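Local coordinates for protein LP04448p (Drosophila melanogaster, PDB 4QMH) that probably helps drive microtubule polymerization as an XMAP215-family protein, through an array of TOG domains of which this is the fourth, at residues Arg49-Lys52 against Pro53-Asp57; Gly56-Ala59 against Pro60-His64. One frame throughout, in Å; residues are numbered along the deposited sequence.

Contact 1. Residues Arg49-Lys52 against Pro53-Asp57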
loop_
_atom_site.group_PDB
_atom_site.type_symbol
_atom_site.label_atom_id
_atom_site.label_comp_id
_atom_site.label_asym_id
_atom_site.label_seq_id
_atom_site.Cartn_x
_atom_site.Cartn_y
_atom_site.Cartn_z
ATOM N N ARG A 49 23.978 0.803 5.988
ATOM C CA ARG A 49 23.110 1.349 7.041
ATOM C C ARG A 49 22.178 2.466 6.563
ATOM O O ARG A 49 20.960 2.324 6.636
ATOM C CB ARG A 49 23.869 1.786 8.295
ATOM C CG ARG A 49 22.906 2.188 9.412
ATOM C CD ARG A 49 23.630 2.553 10.690
ATOM N NE ARG A 49 22.698 3.023 11.702
ATOM C CZ ARG A 49 23.064 3.608 12.836
ATOM N NH1 ARG A 49 24.354 3.793 13.097
ATOM N NH2 ARG A 49 22.143 4.014 13.706
ATOM N N LEU A 50 22.753 3.574 6.111
ATOM C CA LEU A 50 21.955 4.672 5.560
ATOM C C LEU A 50 22.336 4.878 4.110
ATOM O O LEU A 50 23.517 4.968 3.782
ATOM C CB LEU A 50 22.159 5.968 6.350
ATOM C CG LEU A 50 21.835 5.950 7.844
ATOM C CD1 LEU A 50 22.020 7.354 8.414
ATOM C CD2 LEU A 50 20.431 5.413 8.134
ATOM N N ILE A 51 21.331 4.940 3.237
ATOM C CA ILE A 51 21.578 4.955 1.794
ATOM C C ILE A 51 20.850 6.089 1.070
ATOM O O ILE A 51 19.879 6.645 1.576
ATOM C CB ILE A 51 21.216 3.597 1.129
ATOM C CG1 ILE A 51 19.704 3.331 1.203
ATOM C CG2 ILE A 51 21.985 2.439 1.780
ATOM C CD1 ILE A 51 19.279 2.019 0.593
ATOM N N LYS A 52 21.343 6.425 -0.116
ATOM C CA LYS A 52 20.687 7.384 -0.990
ATOM C C LYS A 52 19.517 6.687 -1.680
ATOM O O LYS A 52 19.411 5.465 -1.647
ATOM C CB LYS A 52 21.682 7.896 -2.036
ATOM C CG LYS A 52 22.926 8.523 -1.457
ATOM C CD LYS A 52 23.667 9.314 -2.524
ATOM C CE LYS A 52 25.001 9.841 -1.999
ATOM N NZ LYS A 52 24.842 10.687 -0.785
ATOM N N PRO A 53 18.623 7.461 -2.308
ATOM C CA PRO A 53 17.464 6.855 -2.977
ATOM C C PRO A 53 17.802 6.155 -4.292
ATOM O O PRO A 53 16.966 5.447 -4.845
ATOM C CB PRO A 53 16.558 8.062 -3.270
ATOM C CG PRO A 53 17.050 9.159 -2.396
ATOM C CD PRO A 53 18.516 8.930 -2.246
ATOM N N SER A 54 19.012 6.366 -4.796
ATOM C CA SER A 54 19.435 5.778 -6.063
ATOM C C SER A 54 19.829 4.314 -5.879
ATOM O O SER A 54 20.862 4.009 -5.269
ATOM C CB SER A 54 20.612 6.574 -6.632
ATOM O OG SER A 54 21.616 6.794 -5.652
ATOM N N ILE A 55 19.012 3.405 -6.402
ATOM C CA ILE A 55 19.279 1.978 -6.232
ATOM C C ILE A 55 19.272 1.223 -7.558
ATOM O O ILE A 55 18.947 0.039 -7.616
ATOM C CB ILE A 55 18.298 1.340 -5.206
ATOM C CG1 ILE A 55 16.839 1.637 -5.585
ATOM C CG2 ILE A 55 18.618 1.846 -3.798
ATOM C CD1 ILE A 55 15.814 0.984 -4.663
ATOM N N GLY A 56 19.669 1.908 -8.626
ATOM C CA GLY A 56 19.747 1.271 -9.927
ATOM C C GLY A 56 18.380 0.749 -10.327
ATOM O O GLY A 56 17.387 1.477 -10.241
ATOM N N ASP A 57 18.318 -0.511 -10.755
ATOM C CA ASP A 57 17.057 -1.129 -11.145
ATOM C C ASP A 57 16.478 -2.029 -10.050
ATOM O O ASP A 57 15.687 -2.931 -10.330
ATOM C CB ASP A 57 17.240 -1.940 -12.439
ATOM C CG ASP A 57 17.683 -1.083 -13.620
ATOM O OD1 ASP A 57 17.240 0.070 -13.709
ATOM O OD2 ASP A 57 18.480 -1.568 -14.449
HETATM O O HOH W 1 21.682 4.296 -2.643
#
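Lys-52 and Pro-53 meet side chain to side chain across their shared peptide bond: the proline's CD is the ring atom nearest the lysine, and Lys-52 CB lies 3.3 Å from Pro-53 CD, tighter than ordinary van der Waals contact. From there the lysine chain runs away from the bend, extended as far as CE and bent only at its last torsion (chi4 -57°), where NZ hydrogen-bonds to the carbonyl oxygen of Arg-11. Ser-54 comes alongside from the next position, its OG 3.8 Å from Lys-52 CB. With chi1 at 49° that hydroxyl sits between the serine's own N and carbonyl carbon, and it hydrogen-bonds to Asp-13. A water lies between two carbonyl oxygens, 2.7 Å from Lys-52 O and 2.8 Å from Ser-54 O. Ile-51 and Ile-55 flank the bend and barely touch, Ile-51 CD1 lying 4.4 Å from Ile-55 CG2. The whole segment is the connection from helix 31-48 to helix 58-66. Both isoleucines rest on helix 71-88, where they share Met-88, while the N-terminal residues Arg-11 to Ile-14 pass alongside Leu-50 to Ser-54.

Contact 2. Residues Gly56-Ala59 against Pro60-His64; sequences GDLA and PALAH
Two i to i+4 backbone bonds open the helix that starts after Asp-57, Leu-62 N to Leu-58 O at 2.8 Å and Ala-63 N to Ala-59 O at 2.9 Å. Leu-58 and Leu-62, one turn apart, cross obliquely on the buried side: Leu-58 CG lies 3.8 Å from Leu-62 CD1, and Leu-58 CD1 packs against Leu-62 CG. Their first torsions differ, Leu-58 holding CG opposite its own N (chi1 180°) and Leu-62 holding CG opposite its carbonyl carbon (chi1 -72°), and this brings the two branched ends together. Pro-60 occupies the first turn, where its lack of an N-H costs no helical bond; its CD presses on Ala-59 CB at 3.4 Å, closer than usual. Helix 58-66 belongs to the all-helical array of a TOG domain, and its leucine pair faces two helices, reaching Met-26 of helix 20-26 and Leu-41 of helix 31-48. Replacing Leu-58 by an alanine would probably open a gap beside Leu-62 CD1 and leave Met-26 and Leu-41 less well packed. Ala-59 and Pro-60 lie against Asn-98 of helix 96-106. On the exposed side His-64 folds back over the turn, its ND1 donating to Pro-60 O at 3.1 Å from above the carbonyl plane, while His-64 N reaches the same oxygen at 3.2 Å from the opposite face.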
loop_
_atom_site.group_PDB
_atom_site.type_symbol
_atom_site.label_atom_id
_atom_site.label_comp_id
_atom_site.label_asym_id
_atom_site.label_seq_id
_atom_site.Cartn_x
_atom_site.Cartn_y
_atom_site.Cartn_z
ATOM N N GLY A 56 19.669 1.908 -8.626
ATOM C CA GLY A 56 19.747 1.271 -9.927
ATOM C C GLY A 56 18.380 0.749 -10.327
ATOM O O GLY A 56 17.387 1.477 -10.241
ATOM N N ASP A 57 18.318 -0.511 -10.755
ATOM C CA ASP A 57 17.057 -1.129 -11.145
ATOM C C ASP A 57 16.478 -2.029 -10.050
ATOM O O ASP A 57 15.687 -2.931 -10.330
ATOM C CB ASP A 57 17.240 -1.940 -12.439
ATOM C CG ASP A 57 17.683 -1.083 -13.620
ATOM O OD1 ASP A 57 17.240 0.070 -13.709
ATOM O OD2 ASP A 57 18.480 -1.568 -14.449
ATOM N N LEU A 58 16.876 -1.785 -8.807
ATOM C CA LEU A 58 16.474 -2.661 -7.715
ATOM C C LEU A 58 14.967 -2.650 -7.435
ATOM O O LEU A 58 14.400 -3.686 -7.093
ATOM C CB LEU A 58 17.223 -2.310 -6.429
ATOM C CG LEU A 58 16.880 -3.163 -5.207
ATOM C CD1 LEU A 58 17.219 -4.642 -5.474
ATOM C CD2 LEU A 58 17.615 -2.636 -3.986
ATOM N N ALA A 59 14.314 -1.492 -7.558
ATOM C CA ALA A 59 12.905 -1.402 -7.159
ATOM C C ALA A 59 11.982 -2.302 -7.978
ATOM O O ALA A 59 11.186 -3.044 -7.412
ATOM C CB ALA A 59 12.405 0.062 -7.140
ATOM N N PRO A 60 12.091 -2.262 -9.315
ATOM C CA PRO A 60 11.246 -3.179 -10.086
ATOM C C PRO A 60 11.604 -4.642 -9.810
ATOM O O PRO A 60 10.722 -5.506 -9.790
ATOM C CB PRO A 60 11.551 -2.810 -11.539
ATOM C CG PRO A 60 12.132 -1.430 -11.485
ATOM C CD PRO A 60 12.849 -1.336 -10.174
ATOM N N ALA A 61 12.884 -4.902 -9.573
ATOM C CA ALA A 61 13.336 -6.248 -9.235
ATOM C C ALA A 61 12.677 -6.731 -7.947
ATOM O O ALA A 61 12.187 -7.855 -7.885
ATOM C CB ALA A 61 14.849 -6.288 -9.105
ATOM N N LEU A 62 12.668 -5.876 -6.923
ATOM C CA LEU A 62 12.010 -6.227 -5.662
ATOM C C LEU A 62 10.504 -6.388 -5.811
ATOM O O LEU A 62 9.895 -7.219 -5.134
ATOM C CB LEU A 62 12.299 -5.190 -4.575
ATOM C CG LEU A 62 13.718 -5.187 -4.007
ATOM C CD1 LEU A 62 13.886 -4.031 -3.039
ATOM C CD2 LEU A 62 13.980 -6.515 -3.308
ATOM N N ALA A 63 9.909 -5.593 -6.689
ATOM C CA ALA A 63 8.468 -5.675 -6.914
ATOM C C ALA A 63 8.067 -7.086 -7.369
ATOM O O ALA A 63 7.092 -7.667 -6.861
ATOM C CB ALA A 63 8.032 -4.625 -7.921
ATOM N N HIS A 64 8.838 -7.651 -8.289
ATOM C CA HIS A 64 8.588 -9.020 -8.724
ATOM C C HIS A 64 8.713 -10.014 -7.563
ATOM O O HIS A 64 7.952 -10.985 -7.468
ATOM C CB HIS A 64 9.547 -9.415 -9.848
ATOM C CG HIS A 64 9.179 -8.865 -11.189
ATOM N ND1 HIS A 64 9.814 -7.776 -11.746
ATOM C CD2 HIS A 64 8.256 -9.266 -12.095
ATOM C CE1 HIS A 64 9.293 -7.525 -12.933
ATOM N NE2 HIS A 64 8.345 -8.413 -13.169
#

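Contact 1 comes first along the chain and runs straight into contact 2: they share Gly-56 and Asp-57, and their centres are about 12 Å apart. Contact 1 occupies the connection between helix 31-48 and helix 58-66, and contact 2 the opening turns of helix 58-66. Both lie on the same side of the chain's centre, contact 1 about 21 Å from it and contact 2 about 16 Å. Their surroundings differ, with helix 71-88 and the N-terminal residues beside contact 1, and helices 20-26, 31-48 and 96-106 around contact 2. His-95 touches both. The two lie end to end, a loop followed by the helix it leads into, within the helical array of the TOG domain.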